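Local coordinates for DNA repair and recombination protein RadB (Thermococcus kodakarensis, PDB 2CVH), which is a RecA-like protein that probably binds ATP and DNA and takes part in DNA repair and homologous recombination, with very weak ATPase activity, at residues Asp10-Gly15 with Arg191-Glu196; Thr35-Thr40 with Leu108-Ser113; Phe83-Phe88 with Arg92-Ser97; Gln136-Ile141 with Val149-Gln154. All blocks are in the same frame, centred on the assembly; numbering follows the deposited sequence.

Interaction 1 (Asp10-Gly15 with Arg191-Glu196); sequences DSLLGG and RVAVLE
The carbonyl O of Leu12, near the end of helix 7-12, accepts a hydrogen bond from NE of Arg201 and is also approached by the methyl CD2 of Leu195, at 3.4 Å. The side chains around it meet through carbon alone. Leu12 and Leu195 lie alongside each other, pointing opposite ways, and Leu12 CD1 lies 3.8 Å from Leu195 CB. Leu12 carries its CG opposite the backbone N (chi1 -179°), which sends the branch out toward the strand; its second methyl, CD2, lies 4.0 Å from Ala193 O, beside the small Ala193 side chain. Leu13 adds one touch, its CD2 3.9 Å from Leu195 CD1. With an alanine in place of Leu12 both methyls would be gone, which would probably open a gap in front of Leu195 CB and Ala193. Just beyond, the helix stops in a Schellman motif: Gly14 has a positive phi of 77°, and Gly15 N reaches back 2.6 Å to Asp10 O. Leu12 also rests on Leu180 of the adjoining strand 178-184, so this is a short N-terminal helix and its turn, packed through Leu12 and Leu13 on the antiparallel part of the RecA-like sheet.

Interaction 2 (Thr35-Thr40 with Leu108-Ser113); sequences TLALQT and LVVVDS
This is a buried helix-on-sheet contact in the RecA-like core: Ala37 and Thr40 of helix 33-44, which follows the predicted ATP-binding P-loop, lie against Leu108 and Val110 of the central strand 106-112. Helix and strand run nearly antiparallel, at 162°, with their axes 9.7 Å apart. Ala37 allows the approach, for its lone methyl CB meets Val110 CG1 at 3.9 Å. One turn on, Leu108 lies crosswise to Thr40, and Thr40 CG2 stands 4.1 Å from Leu108 CD2. Thr40 is turned with CG2 opposite its backbone N (chi1 -57°, defined by OG1), which gives the methyl to the strand and the hydroxyl to its own helix. There OG1 donates to Leu36 O at 2.9 Å, from above the carbonyl plane, and that oxygen also accepts Thr40 N. A serine in its place would lack the methyl and would probably leave Leu108 CD2 without its nearest partner on the helix. Leu108 to Val111, four apolar residues leading into Asp112, are consistent with a Walker B strand. Since no hydrogen bond spans the contact and the threonine hydroxyl is satisfied within the helix, the two are matched by shape rather than by directional bonds.

Interaction 3 (Phe83-Phe88 with Arg92-Ser97); sequences FTPSDF and RRVIGS
Val94 spreads its two methyls over two residues of the preceding connection. CG1 sits 3.6 Å from Phe83 CB and 3.8 Å from Phe83 CG, at the root of the ring, while CG2 lies 3.8 Å from Pro85 CB. A beta-branched residue suits this place because one side chain serves both partners; its rotation (chi1 163°), with CG1 opposite the backbone N, points that methyl at Phe83 and leaves CG2 for Pro85. Phe83 comes in obliquely, and the far part of its ring reaches along the helix until CE2 is 4.3 Å from Ser97 OG, a loose touch at the border of the contact. That hydroxyl is occupied: it donates to Val94 O at 2.5 Å, one turn back, from 18° off the carbonyl plane, so the serine ties its polar end to its own helix. Pro85, with its rigid ring, brings a compact apolar surface where the chain turns away from the strand. Phe83 ends the outermost strand 80-83 and is bonded through its backbone to Tyr50 and Asp52 of strand 47-52; Val94 and Pro85 both reach Val51 of that strand, while Arg92 and Ile95 touch helix 128-145.

Interaction 4 (Gln136-Ile141 with Val149-Gln154); sequences QVLLWI and VIVINQ
Leu138 and Val149 join the helix and second strand of a beta-alpha-beta unit, strand 106-112, helix 128-145 and strand 149-153, in the parallel part of the RecA-like sheet. The close packing is at the start of the strand. There the two side chains are set nearly perpendicular, and Val149 CG1 lies against both CB and CD2 of Leu138, 4.0 Å from each. Leu138 has its CG opposite the carbonyl carbon (chi1 -69°), which extends the branch over the sheet, where it also touches Val111 and Leu22 of the strands on either side. Farther along the strand the fit slackens: Leu138 CD1 reaches Val151 CG2 only at 4.4 Å, and Ile141, though directed toward the strand, makes no close contact with it and rests instead on Leu98 of helix 90-101. Valines suit the strand because they are broad yet short, letting the helix come near. The helix's other side is different, with Gln136 and Trp140 exposed and Leu139 pointing away from the strand. Past the strand's end, Gln154 OE1 accepts a hydrogen bond from NZ of Lys33, a predicted ATP-binding residue. At the tight end, the other valine methyl, Val149 CG2, lies 3.6 Å from Leu138 O.

Overall arrangement
Interactions 1, 2 and 4 are buried and each sets a helix on the same mixed sheet, whereas interaction 3 lies farthest from the chain's centre and is partly exposed. Interactions 2 and 4 share the core most closely: their strands are neighbours, probably hydrogen-bonded between Val111 N and Ile150 O, and their helices cover opposite faces. Interaction 3 abuts the helix of interaction 4, Ile95 packing on Leu138. Interaction 1 stands apart on the antiparallel strands, yet the chain between its segments contains the other three contacts. All four meet through apolar groups: mainly leucines in interaction 1, alanine and threonine against leucine and valine in interaction 2, a leucine on valines in interaction 4, and an aromatic ring and a proline at the sheet's edge in interaction 3.

Interaction 1 (Asp10-Gly15 with Arg191-Glu196)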
loop_
_atom_site.group_PDB
_atom_site.type_symbol
_atom_site.label_atom_id
_atom_site.label_comp_id
_atom_site.label_asym_id
_atom_site.label_seq_id
_atom_site.Cartn_x
_atom_site.Cartn_y
_atom_site.Cartn_z
ATOM N N ASP A 10 -9.810 9.444 -4.741
ATOM C CA ASP A 10 -10.991 8.623 -4.961
ATOM C C ASP A 10 -11.500 8.805 -6.372
ATOM O O ASP A 10 -11.979 7.849 -6.963
ATOM C CB ASP A 10 -12.111 8.958 -3.958
ATOM C CG ASP A 10 -11.852 8.387 -2.561
ATOM O OD1 ASP A 10 -10.870 7.633 -2.377
ATOM O OD2 ASP A 10 -12.617 8.726 -1.635
ATOM N N SER A 11 -11.446 10.040 -6.882
ATOM C CA SER A 11 -11.860 10.359 -8.256
ATOM C C SER A 11 -10.942 9.603 -9.213
ATOM O O SER A 11 -11.406 8.927 -10.126
ATOM C CB SER A 11 -11.736 11.863 -8.546
ATOM O OG SER A 11 -12.694 12.596 -7.821
ATOM N N LEU A 12 -9.637 9.744 -9.014
ATOM C CA LEU A 12 -8.657 9.045 -9.823
ATOM C C LEU A 12 -8.899 7.508 -9.827
ATOM O O LEU A 12 -8.824 6.845 -10.867
ATOM C CB LEU A 12 -7.265 9.317 -9.269
ATOM C CG LEU A 12 -6.122 8.653 -10.038
ATOM C CD1 LEU A 12 -6.066 9.246 -11.404
ATOM C CD2 LEU A 12 -4.781 8.784 -9.320
ATOM N N LEU A 13 -9.183 6.955 -8.652
ATOM C CA LEU A 13 -9.378 5.521 -8.490
ATOM C C LEU A 13 -10.784 4.962 -8.712
ATOM O O LEU A 13 -11.000 3.773 -8.493
ATOM C CB LEU A 13 -8.888 5.096 -7.093
ATOM C CG LEU A 13 -7.402 5.154 -6.794
ATOM C CD1 LEU A 13 -7.181 5.041 -5.298
ATOM C CD2 LEU A 13 -6.682 4.048 -7.575
ATOM N N GLY A 14 -11.746 5.790 -9.092
ATOM C CA GLY A 14 -13.078 5.272 -9.281
ATOM C C GLY A 14 -13.802 5.042 -7.961
ATOM O O GLY A 14 -14.827 4.361 -7.938
ATOM N N GLY A 15 -13.266 5.572 -6.863
ATOM C CA GLY A 15 -13.917 5.455 -5.570
ATOM C C GLY A 15 -13.053 5.080 -4.380
ATOM O O GLY A 15 -13.441 5.262 -3.228
ATOM N N ARG A 191 2.169 16.675 -3.045
ATOM C CA ARG A 191 2.374 15.409 -3.736
ATOM C C ARG A 191 1.396 15.220 -4.892
ATOM O O ARG A 191 0.373 15.906 -4.989
ATOM C CB ARG A 191 2.136 14.260 -2.744
ATOM C CG ARG A 191 2.970 14.278 -1.473
ATOM C CD ARG A 191 4.408 13.943 -1.753
ATOM N NE ARG A 191 5.186 13.929 -0.516
ATOM C CZ ARG A 191 5.903 14.955 -0.046
ATOM N NH1 ARG A 191 5.966 16.116 -0.715
ATOM N NH2 ARG A 191 6.541 14.821 1.115
ATOM N N VAL A 192 1.695 14.248 -5.740
ATOM C CA VAL A 192 0.798 13.919 -6.842
ATOM C C VAL A 192 0.857 12.402 -7.029
ATOM O O VAL A 192 1.917 11.791 -6.883
ATOM C CB VAL A 192 1.193 14.657 -8.169
ATOM C CG1 VAL A 192 2.588 14.208 -8.631
ATOM C CG2 VAL A 192 0.097 14.448 -9.285
ATOM N N ALA A 193 -0.294 11.786 -7.245
ATOM C CA ALA A 193 -0.321 10.351 -7.493
ATOM C C ALA A 193 -0.627 10.146 -9.001
ATOM O O ALA A 193 -1.421 10.875 -9.587
ATOM C CB ALA A 193 -1.408 9.676 -6.632
ATOM N N VAL A 194 0.040 9.193 -9.629
ATOM C CA VAL A 194 -0.228 8.912 -11.019
ATOM C C VAL A 194 -0.710 7.470 -11.104
ATOM O O VAL A 194 -0.074 6.559 -10.560
ATOM C CB VAL A 194 1.030 9.093 -11.890
ATOM C CG1 VAL A 194 0.704 8.798 -13.359
ATOM C CG2 VAL A 194 1.568 10.513 -11.753
ATOM N N LEU A 195 -1.884 7.299 -11.708
ATOM C CA LEU A 195 -2.501 5.984 -11.917
ATOM C C LEU A 195 -1.848 5.378 -13.157
ATOM O O LEU A 195 -2.288 5.612 -14.282
ATOM C CB LEU A 195 -3.997 6.137 -12.166
ATOM C CG LEU A 195 -4.801 4.845 -12.138
ATOM C CD1 LEU A 195 -4.571 4.090 -10.825
ATOM C CD2 LEU A 195 -6.241 5.169 -12.313
ATOM N N GLU A 196 -0.784 4.625 -12.941
ATOM C CA GLU A 196 -0.046 4.012 -14.031
ATOM C C GLU A 196 -0.706 2.781 -14.595
ATOM O O GLU A 196 -0.467 2.399 -15.744
ATOM C CB GLU A 196 1.340 3.640 -13.553
ATOM C CG GLU A 196 2.025 4.795 -12.950
ATOM C CD GLU A 196 3.475 4.562 -12.868
ATOM O OE1 GLU A 196 3.863 3.484 -12.368
ATOM O OE2 GLU A 196 4.220 5.440 -13.345
#

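Interaction 2 (Thr35-Thr40 with Leu108-Ser113)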
loop_
_atom_site.group_PDB
_atom_site.type_symbol
_atom_site.label_atom_id
_atom_site.label_comp_id
_atom_site.label_asym_id
_atom_site.label_seq_id
_atom_site.Cartn_x
_atom_site.Cartn_y
_atom_site.Cartn_z
ATOM N N THR A 35 1.195 6.945 4.709
ATOM C CA THR A 35 0.103 7.743 5.236
ATOM C C THR A 35 -1.182 7.375 4.513
ATOM O O THR A 35 -2.241 7.316 5.123
ATOM C CB THR A 35 0.385 9.278 5.121
ATOM O OG1 THR A 35 1.660 9.559 5.704
ATOM C CG2 THR A 35 -0.677 10.105 5.870
ATOM N N LEU A 36 -1.087 7.105 3.214
ATOM C CA LEU A 36 -2.263 6.740 2.424
ATOM C C LEU A 36 -2.815 5.420 2.988
ATOM O O LEU A 36 -4.027 5.268 3.200
ATOM C CB LEU A 36 -1.871 6.544 0.955
ATOM C CG LEU A 36 -2.841 6.898 -0.179
ATOM C CD1 LEU A 36 -2.535 5.983 -1.370
ATOM C CD2 LEU A 36 -4.307 6.781 0.227
ATOM N N ALA A 37 -1.915 4.473 3.219
ATOM C CA ALA A 37 -2.287 3.176 3.770
ATOM C C ALA A 37 -2.988 3.358 5.118
ATOM O O ALA A 37 -4.094 2.828 5.324
ATOM C CB ALA A 37 -1.040 2.303 3.933
ATOM N N LEU A 38 -2.367 4.151 5.997
ATOM C CA LEU A 38 -2.900 4.442 7.334
ATOM C C LEU A 38 -4.296 5.052 7.272
ATOM O O LEU A 38 -5.198 4.641 8.004
ATOM C CB LEU A 38 -1.975 5.410 8.103
ATOM C CG LEU A 38 -0.815 5.012 9.036
ATOM C CD1 LEU A 38 -0.194 6.267 9.695
ATOM C CD2 LEU A 38 -1.311 4.103 10.133
ATOM N N GLN A 39 -4.471 6.028 6.384
ATOM C CA GLN A 39 -5.735 6.705 6.230
ATOM C C GLN A 39 -6.829 5.833 5.662
ATOM O O GLN A 39 -7.984 5.923 6.093
ATOM C CB GLN A 39 -5.553 7.950 5.371
ATOM C CG GLN A 39 -6.827 8.752 5.138
ATOM C CD GLN A 39 -6.535 10.224 4.859
ATOM O OE1 GLN A 39 -7.087 10.829 3.932
ATOM N NE2 GLN A 39 -5.689 10.813 5.689
ATOM N N THR A 40 -6.493 5.022 4.666
ATOM C CA THR A 40 -7.487 4.130 4.082
ATOM C C THR A 40 -7.932 3.141 5.178
ATOM O O THR A 40 -9.120 2.980 5.420
ATOM C CB THR A 40 -6.912 3.383 2.863
ATOM O OG1 THR A 40 -6.440 4.350 1.919
ATOM C CG2 THR A 40 -7.984 2.513 2.193
ATOM N N LEU A 108 -9.093 -4.455 5.154
ATOM C CA LEU A 108 -7.908 -4.202 4.350
ATOM C C LEU A 108 -6.675 -4.931 4.838
ATOM O O LEU A 108 -6.539 -5.211 6.027
ATOM C CB LEU A 108 -7.608 -2.686 4.437
ATOM C CG LEU A 108 -6.475 -1.993 3.667
ATOM C CD1 LEU A 108 -6.887 -1.929 2.192
ATOM C CD2 LEU A 108 -6.233 -0.572 4.223
ATOM N N VAL A 109 -5.759 -5.194 3.908
ATOM C CA VAL A 109 -4.471 -5.823 4.209
ATOM C C VAL A 109 -3.460 -4.832 3.618
ATOM O O VAL A 109 -3.706 -4.265 2.554
ATOM C CB VAL A 109 -4.286 -7.228 3.501
ATOM C CG1 VAL A 109 -2.910 -7.801 3.799
ATOM C CG2 VAL A 109 -5.366 -8.216 3.954
ATOM N N VAL A 110 -2.348 -4.613 4.308
ATOM C CA VAL A 110 -1.305 -3.711 3.840
ATOM C C VAL A 110 -0.006 -4.427 4.069
ATOM O O VAL A 110 0.206 -4.986 5.143
ATOM C CB VAL A 110 -1.247 -2.363 4.643
ATOM C CG1 VAL A 110 -0.104 -1.506 4.112
ATOM C CG2 VAL A 110 -2.594 -1.608 4.571
ATOM N N VAL A 111 0.828 -4.504 3.038
ATOM C CA VAL A 111 2.132 -5.133 3.198
ATOM C C VAL A 111 3.117 -4.011 2.936
ATOM O O VAL A 111 2.919 -3.217 2.018
ATOM C CB VAL A 111 2.352 -6.327 2.236
ATOM C CG1 VAL A 111 3.696 -6.987 2.542
ATOM C CG2 VAL A 111 1.221 -7.354 2.399
ATOM N N ASP A 112 4.147 -3.907 3.763
ATOM C CA ASP A 112 5.110 -2.828 3.627
ATOM C C ASP A 112 6.474 -3.348 4.019
ATOM O O ASP A 112 6.850 -3.272 5.180
ATOM C CB ASP A 112 4.676 -1.679 4.555
ATOM C CG ASP A 112 5.537 -0.427 4.427
ATOM O OD1 ASP A 112 6.607 -0.448 3.776
ATOM O OD2 ASP A 112 5.119 0.600 5.002
ATOM N N SER A 113 7.269 -3.776 3.052
ATOM C CA SER A 113 6.926 -3.751 1.641
ATOM C C SER A 113 7.431 -5.043 1.026
ATOM O O SER A 113 6.644 -5.877 0.597
ATOM C CB SER A 113 7.634 -2.568 0.986
ATOM O OG SER A 113 9.021 -2.556 1.285
#

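Interaction 3 (Phe83-Phe88 with Arg92-Ser97)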
loop_
_atom_site.group_PDB
_atom_site.type_symbol
_atom_site.label_atom_id
_atom_site.label_comp_id
_atom_site.label_asym_id
_atom_site.label_seq_id
_atom_site.Cartn_x
_atom_site.Cartn_y
_atom_site.Cartn_z
ATOM N N PHE A 83 2.161 -6.889 12.145
ATOM C CA PHE A 83 3.068 -8.020 11.960
ATOM C C PHE A 83 4.403 -7.399 11.640
ATOM O O PHE A 83 4.506 -6.580 10.734
ATOM C CB PHE A 83 2.623 -8.921 10.795
ATOM C CG PHE A 83 1.252 -9.506 10.975
ATOM C CD1 PHE A 83 0.122 -8.778 10.633
ATOM C CD2 PHE A 83 1.092 -10.779 11.502
ATOM C CE1 PHE A 83 -1.153 -9.296 10.809
ATOM C CE2 PHE A 83 -0.185 -11.313 11.686
ATOM C CZ PHE A 83 -1.310 -10.570 11.337
ATOM N N THR A 84 5.438 -7.805 12.354
ATOM C CA THR A 84 6.746 -7.211 12.151
ATOM C C THR A 84 7.813 -8.207 11.718
ATOM O O THR A 84 8.823 -8.370 12.397
ATOM C CB THR A 84 7.183 -6.495 13.452
ATOM O OG1 THR A 84 6.891 -7.347 14.568
ATOM C CG2 THR A 84 6.426 -5.181 13.642
ATOM N N PRO A 85 7.635 -8.846 10.546
ATOM C CA PRO A 85 8.604 -9.824 10.046
ATOM C C PRO A 85 9.981 -9.195 9.900
ATOM O O PRO A 85 11.001 -9.892 9.895
ATOM C CB PRO A 85 8.014 -10.209 8.692
ATOM C CG PRO A 85 7.352 -8.950 8.251
ATOM C CD PRO A 85 6.634 -8.544 9.509
ATOM N N SER A 86 9.962 -7.875 9.738
ATOM C CA SER A 86 11.125 -6.998 9.601
ATOM C C SER A 86 12.427 -7.515 8.957
ATOM O O SER A 86 12.880 -6.952 7.955
ATOM C CB SER A 86 11.386 -6.302 10.945
ATOM O OG SER A 86 10.200 -5.662 11.413
ATOM N N ASP A 87 13.029 -8.571 9.495
ATOM C CA ASP A 87 14.256 -9.089 8.903
ATOM C C ASP A 87 13.969 -9.959 7.680
ATOM O O ASP A 87 14.627 -10.969 7.454
ATOM C CB ASP A 87 15.104 -9.854 9.928
ATOM C CG ASP A 87 16.600 -9.810 9.602
ATOM O OD1 ASP A 87 17.060 -10.626 8.778
ATOM O OD2 ASP A 87 17.319 -8.949 10.162
ATOM N N PHE A 88 12.966 -9.562 6.904
ATOM C CA PHE A 88 12.576 -10.233 5.667
ATOM C C PHE A 88 12.616 -11.767 5.560
ATOM O O PHE A 88 12.684 -12.310 4.450
ATOM C CB PHE A 88 13.332 -9.598 4.486
ATOM C CG PHE A 88 14.815 -9.379 4.738
ATOM C CD1 PHE A 88 15.712 -10.452 4.731
ATOM C CD2 PHE A 88 15.311 -8.097 4.989
ATOM C CE1 PHE A 88 17.074 -10.251 4.968
ATOM C CE2 PHE A 88 16.673 -7.886 5.228
ATOM C CZ PHE A 88 17.553 -8.963 5.217
ATOM N N ARG A 92 7.367 -14.216 4.285
ATOM C CA ARG A 92 6.556 -15.209 3.583
ATOM C C ARG A 92 5.736 -16.032 4.593
ATOM O O ARG A 92 4.610 -16.438 4.305
ATOM C CB ARG A 92 7.464 -16.116 2.733
ATOM C CG ARG A 92 6.881 -17.485 2.333
ATOM C CD ARG A 92 6.445 -17.587 0.860
ATOM N NE ARG A 92 5.240 -16.817 0.580
ATOM C CZ ARG A 92 4.041 -17.096 1.076
ATOM N NH1 ARG A 92 3.870 -18.143 1.869
ATOM N NH2 ARG A 92 3.031 -16.274 0.852
ATOM N N ARG A 93 6.289 -16.237 5.786
ATOM C CA ARG A 93 5.609 -16.996 6.843
ATOM C C ARG A 93 4.409 -16.216 7.372
ATOM O O ARG A 93 3.342 -16.784 7.642
ATOM C CB ARG A 93 6.575 -17.290 7.990
ATOM C CG ARG A 93 7.943 -17.727 7.516
ATOM C CD ARG A 93 8.897 -17.952 8.679
ATOM N NE ARG A 93 10.286 -18.024 8.225
ATOM C CZ ARG A 93 11.328 -17.558 8.908
ATOM N NH1 ARG A 93 11.157 -16.972 10.090
ATOM N NH2 ARG A 93 12.545 -17.693 8.408
ATOM N N VAL A 94 4.601 -14.905 7.489
ATOM C CA VAL A 94 3.585 -13.974 7.969
ATOM C C VAL A 94 2.471 -13.902 6.936
ATOM O O VAL A 94 1.290 -13.963 7.278
ATOM C CB VAL A 94 4.193 -12.555 8.179
ATOM C CG1 VAL A 94 3.095 -11.496 8.269
ATOM C CG2 VAL A 94 5.065 -12.543 9.432
ATOM N N ILE A 95 2.858 -13.781 5.667
ATOM C CA ILE A 95 1.882 -13.705 4.591
ATOM C C ILE A 95 1.125 -15.021 4.547
ATOM O O ILE A 95 -0.098 -15.040 4.416
ATOM C CB ILE A 95 2.552 -13.356 3.262
ATOM C CG1 ILE A 95 3.053 -11.909 3.329
ATOM C CG2 ILE A 95 1.569 -13.505 2.126
ATOM C CD1 ILE A 95 3.763 -11.445 2.111
ATOM N N GLY A 96 1.854 -16.114 4.762
ATOM C CA GLY A 96 1.229 -17.418 4.792
ATOM C C GLY A 96 0.246 -17.464 5.947
ATOM O O GLY A 96 -0.909 -17.866 5.769
ATOM N N SER A 97 0.673 -16.980 7.114
ATOM C CA SER A 97 -0.184 -16.979 8.299
ATOM C C SER A 97 -1.467 -16.188 8.034
ATOM O O SER A 97 -2.573 -16.590 8.442
ATOM C CB SER A 97 0.562 -16.395 9.515
ATOM O OG SER A 97 0.641 -14.969 9.500
#

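Interaction 4 (Gln136-Ile141 with Val149-Gln154)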
loop_
_atom_site.group_PDB
_atom_site.type_symbol
_atom_site.label_atom_id
_atom_site.label_comp_id
_atom_site.label_asym_id
_atom_site.label_seq_id
_atom_site.Cartn_x
_atom_site.Cartn_y
_atom_site.Cartn_z
ATOM N N GLN A 136 0.918 -14.178 -4.893
ATOM C CA GLN A 136 -0.185 -15.095 -5.140
ATOM C C GLN A 136 -0.994 -15.342 -3.874
ATOM O O GLN A 136 -2.227 -15.387 -3.935
ATOM C CB GLN A 136 0.304 -16.415 -5.741
ATOM C CG GLN A 136 0.381 -16.375 -7.261
ATOM C CD GLN A 136 -0.864 -15.745 -7.888
ATOM O OE1 GLN A 136 -0.776 -14.712 -8.558
ATOM N NE2 GLN A 136 -2.030 -16.357 -7.657
ATOM N N VAL A 137 -0.319 -15.512 -2.736
ATOM C CA VAL A 137 -1.037 -15.714 -1.481
ATOM C C VAL A 137 -1.873 -14.464 -1.184
ATOM O O VAL A 137 -3.054 -14.564 -0.842
ATOM C CB VAL A 137 -0.077 -16.038 -0.308
ATOM C CG1 VAL A 137 -0.855 -16.176 1.017
ATOM C CG2 VAL A 137 0.662 -17.329 -0.604
ATOM N N LEU A 138 -1.304 -13.287 -1.425
ATOM C CA LEU A 138 -2.033 -12.040 -1.183
ATOM C C LEU A 138 -3.247 -11.915 -2.106
ATOM O O LEU A 138 -4.323 -11.483 -1.665
ATOM C CB LEU A 138 -1.097 -10.823 -1.328
ATOM C CG LEU A 138 -0.051 -10.733 -0.207
ATOM C CD1 LEU A 138 1.027 -9.702 -0.522
ATOM C CD2 LEU A 138 -0.741 -10.442 1.141
ATOM N N LEU A 139 -3.095 -12.283 -3.381
ATOM C CA LEU A 139 -4.229 -12.216 -4.316
ATOM C C LEU A 139 -5.315 -13.199 -3.855
ATOM O O LEU A 139 -6.506 -12.886 -3.869
ATOM C CB LEU A 139 -3.795 -12.526 -5.762
ATOM C CG LEU A 139 -4.902 -12.430 -6.836
ATOM C CD1 LEU A 139 -5.523 -11.040 -6.913
ATOM C CD2 LEU A 139 -4.323 -12.812 -8.160
ATOM N N TRP A 140 -4.881 -14.366 -3.394
ATOM C CA TRP A 140 -5.766 -15.407 -2.865
ATOM C C TRP A 140 -6.540 -14.816 -1.670
ATOM O O TRP A 140 -7.774 -14.908 -1.597
ATOM C CB TRP A 140 -4.888 -16.567 -2.387
ATOM C CG TRP A 140 -5.524 -17.916 -2.270
ATOM C CD1 TRP A 140 -6.806 -18.268 -2.600
ATOM C CD2 TRP A 140 -4.884 -19.109 -1.797
ATOM N NE1 TRP A 140 -7.000 -19.615 -2.361
ATOM C CE2 TRP A 140 -5.836 -20.154 -1.873
ATOM C CE3 TRP A 140 -3.595 -19.399 -1.317
ATOM C CZ2 TRP A 140 -5.542 -21.470 -1.484
ATOM C CZ3 TRP A 140 -3.303 -20.702 -0.928
ATOM C CH2 TRP A 140 -4.274 -21.724 -1.017
ATOM N N ILE A 141 -5.813 -14.200 -0.738
ATOM C CA ILE A 141 -6.457 -13.583 0.430
ATOM C C ILE A 141 -7.457 -12.513 -0.022
ATOM O O ILE A 141 -8.610 -12.496 0.441
ATOM C CB ILE A 141 -5.419 -12.942 1.433
ATOM C CG1 ILE A 141 -4.591 -14.037 2.114
ATOM C CG2 ILE A 141 -6.127 -12.087 2.490
ATOM C CD1 ILE A 141 -3.352 -13.517 2.826
ATOM N N VAL A 149 -5.799 -5.354 -1.134
ATOM C CA VAL A 149 -4.492 -5.646 -0.595
ATOM C C VAL A 149 -3.576 -4.571 -1.198
ATOM O O VAL A 149 -3.385 -4.525 -2.414
ATOM C CB VAL A 149 -3.962 -7.025 -0.983
ATOM C CG1 VAL A 149 -2.562 -7.204 -0.428
ATOM C CG2 VAL A 149 -4.847 -8.116 -0.403
ATOM N N ILE A 150 -3.098 -3.661 -0.354
ATOM C CA ILE A 150 -2.191 -2.605 -0.774
ATOM C C ILE A 150 -0.788 -3.113 -0.576
ATOM O O ILE A 150 -0.431 -3.621 0.494
ATOM C CB ILE A 150 -2.380 -1.308 0.051
ATOM C CG1 ILE A 150 -3.751 -0.694 -0.236
ATOM C CG2 ILE A 150 -1.245 -0.312 -0.276
ATOM C CD1 ILE A 150 -4.200 0.358 0.793
ATOM N N VAL A 151 0.001 -3.024 -1.636
ATOM C CA VAL A 151 1.382 -3.460 -1.614
ATOM C C VAL A 151 2.238 -2.190 -1.774
ATOM O O VAL A 151 2.229 -1.532 -2.813
ATOM C CB VAL A 151 1.656 -4.459 -2.772
ATOM C CG1 VAL A 151 3.111 -4.755 -2.848
ATOM C CG2 VAL A 151 0.885 -5.753 -2.547
ATOM N N ILE A 152 2.921 -1.815 -0.711
ATOM C CA ILE A 152 3.743 -0.631 -0.717
ATOM C C ILE A 152 5.181 -0.993 -1.050
ATOM O O ILE A 152 5.688 -1.996 -0.580
ATOM C CB ILE A 152 3.623 0.092 0.644
ATOM C CG1 ILE A 152 2.270 0.791 0.728
ATOM C CG2 ILE A 152 4.780 1.066 0.869
ATOM C CD1 ILE A 152 1.924 1.293 2.128
ATOM N N ASN A 153 5.808 -0.218 -1.933
ATOM C CA ASN A 153 7.197 -0.464 -2.309
ATOM C C ASN A 153 7.857 0.885 -2.568
ATOM O O ASN A 153 7.174 1.896 -2.714
ATOM C CB ASN A 153 7.269 -1.281 -3.611
ATOM C CG ASN A 153 6.408 -2.526 -3.577
ATOM O OD1 ASN A 153 6.817 -3.557 -3.051
ATOM N ND2 ASN A 153 5.204 -2.437 -4.136
ATOM N N GLN A 154 9.179 0.898 -2.652
ATOM C CA GLN A 154 9.905 2.122 -2.968
ATOM C C GLN A 154 10.017 2.248 -4.505
ATOM O O GLN A 154 10.035 1.246 -5.236
ATOM C CB GLN A 154 11.298 2.098 -2.345
ATOM C CG GLN A 154 11.304 2.026 -0.831
ATOM C CD GLN A 154 10.611 3.211 -0.192
ATOM O OE1 GLN A 154 9.753 3.043 0.673
ATOM N NE2 GLN A 154 10.990 4.416 -0.599
#